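Local structure of START domain-containing protein 10 (Homo sapiens, 6SER) at residues R107-V110 and N111-V114. The protein transfers phospholipids, namely phosphatidylcholine and phosphatidylethanolamine, between membranes, preferring species with a palmitoyl or stearoyl and an unsaturated acyl chain. Sequence-based numbering, arbitrary orientation.
Sequences RLTV and NADV
A classic beta bulge sets Leu108 and Thr109 opposite the single residue Ala112, just before the two-residue turn Val110-Asn111 of an antiparallel hairpin in the START domain. The strands are 99-109 and 112-119. Both bulge amides donate to Ala112 O, from the same face of its carbonyl plane: Leu108 N at 2.8 Å and Thr109 N at 3.1 Å. The return bond from Ala112 N to Thr109 O is weak at 3.4 Å. Beyond the bulge, Arg107 and Asp113 form a non-hydrogen-bonded pair. Leu108 CB lies 3.5 Å from Ala112 O. Farther out, Leu108 CD1 lies 4.0 Å from Val114 CG2, and the two side chains cross at a slant. Leu133 and Leu252 add to this apolar patch. Asp113 turns its carboxylate away from the hairpin partner, to a salt bridge with Arg134 on strand 127-139. At the turn, Thr109 chi1 of 73° sets OG1 between its own N and carbonyl carbon. There OG1 accepts a bond from Asn111 N at 3.3 Å, somewhat bent at 143°, and Ala112 CB also touches it. The side-chain amide of Asn111 is held at both ends: ND2 bonds to Trp136 O on strand 127-139, and OD1 accepts a hydrogen bond from a water. That water sits 2.6 Å from Asn111 OD1 and 2.7 Å from Thr109 OG1, bridging the two side chains.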
loop_
_atom_site.group_PDB
_atom_site.type_symbol
_atom_site.label_atom_id
_atom_site.label_comp_id
_atom_site.label_asym_id
_atom_site.label_seq_id
_atom_site.Cartn_x
_atom_site.Cartn_y
_atom_site.Cartn_z
ATOM N N ARG A 107 -2.330 -14.707 -9.013
ATOM C CA ARG A 107 -2.294 -13.662 -10.014
ATOM C C ARG A 107 -3.649 -13.590 -10.710
ATOM O O ARG A 107 -4.303 -14.615 -10.934
ATOM C CB ARG A 107 -1.158 -13.934 -11.006
ATOM C CG ARG A 107 -1.355 -13.314 -12.366
ATOM C CD ARG A 107 -0.024 -12.988 -13.032
ATOM N NE ARG A 107 0.937 -14.091 -12.981
ATOM C CZ ARG A 107 0.928 -15.134 -13.805
ATOM N NH1 ARG A 107 -0.008 -15.238 -14.740
ATOM N NH2 ARG A 107 1.851 -16.082 -13.687
ATOM N N LEU A 108 -4.089 -12.374 -11.012
ATOM C CA LEU A 108 -5.310 -12.171 -11.787
ATOM C C LEU A 108 -4.998 -11.859 -13.243
ATOM O O LEU A 108 -5.442 -12.570 -14.147
ATOM C CB LEU A 108 -6.142 -11.029 -11.192
ATOM C CG LEU A 108 -6.812 -11.274 -9.852
ATOM C CD1 LEU A 108 -7.093 -9.921 -9.265
ATOM C CD2 LEU A 108 -8.113 -12.077 -10.014
ATOM N N THR A 109 -4.296 -10.763 -13.480
ATOM C CA THR A 109 -3.837 -10.328 -14.786
ATOM C C THR A 109 -2.324 -10.162 -14.725
ATOM O O THR A 109 -1.690 -10.397 -13.694
ATOM C CB THR A 109 -4.490 -9.009 -15.206
ATOM O OG1 THR A 109 -3.920 -7.938 -14.441
ATOM C CG2 THR A 109 -6.006 -9.043 -14.969
ATOM N N VAL A 110 -1.750 -9.714 -15.841
ATOM C CA VAL A 110 -0.307 -9.537 -15.896
ATOM C C VAL A 110 0.167 -8.466 -14.912
ATOM O O VAL A 110 1.311 -8.524 -14.452
ATOM C CB VAL A 110 0.105 -9.240 -17.355
ATOM C CG1 VAL A 110 -0.121 -7.770 -17.733
ATOM C CG2 VAL A 110 1.521 -9.662 -17.606
ATOM N N ASN A 111 -0.690 -7.506 -14.545
ATOM C CA ASN A 111 -0.329 -6.469 -13.579
ATOM C C ASN A 111 -1.353 -6.367 -12.444
ATOM O O ASN A 111 -1.595 -5.285 -11.910
ATOM C CB ASN A 111 -0.154 -5.109 -14.265
ATOM C CG ASN A 111 -1.429 -4.612 -14.939
ATOM O OD1 ASN A 111 -2.172 -5.383 -15.539
ATOM N ND2 ASN A 111 -1.687 -3.309 -14.836
ATOM N N ALA A 112 -1.960 -7.486 -12.035
ATOM C CA ALA A 112 -2.847 -7.469 -10.870
ATOM C C ALA A 112 -2.787 -8.813 -10.165
ATOM O O ALA A 112 -2.885 -9.851 -10.821
ATOM C CB ALA A 112 -4.296 -7.159 -11.254
ATOM N N ASP A 113 -2.639 -8.798 -8.841
ATOM C CA ASP A 113 -2.605 -10.045 -8.095
ATOM C C ASP A 113 -3.317 -9.870 -6.755
ATOM O O ASP A 113 -3.868 -8.810 -6.443
ATOM C CB ASP A 113 -1.162 -10.555 -7.941
ATOM C CG ASP A 113 -0.279 -9.631 -7.137
ATOM O OD1 ASP A 113 -0.791 -8.683 -6.511
ATOM O OD2 ASP A 113 0.951 -9.858 -7.133
ATOM N N VAL A 114 -3.317 -10.946 -5.977
ATOM C CA VAL A 114 -3.934 -11.000 -4.661
ATOM C C VAL A 114 -2.875 -11.465 -3.674
ATOM O O VAL A 114 -2.151 -12.430 -3.944
ATOM C CB VAL A 114 -5.156 -11.944 -4.638
ATOM C CG1 VAL A 114 -5.879 -11.855 -3.281
ATOM C CG2 VAL A 114 -6.097 -11.609 -5.774
HETATM O O HOH W 1 -4.806 -5.567 -15.491
#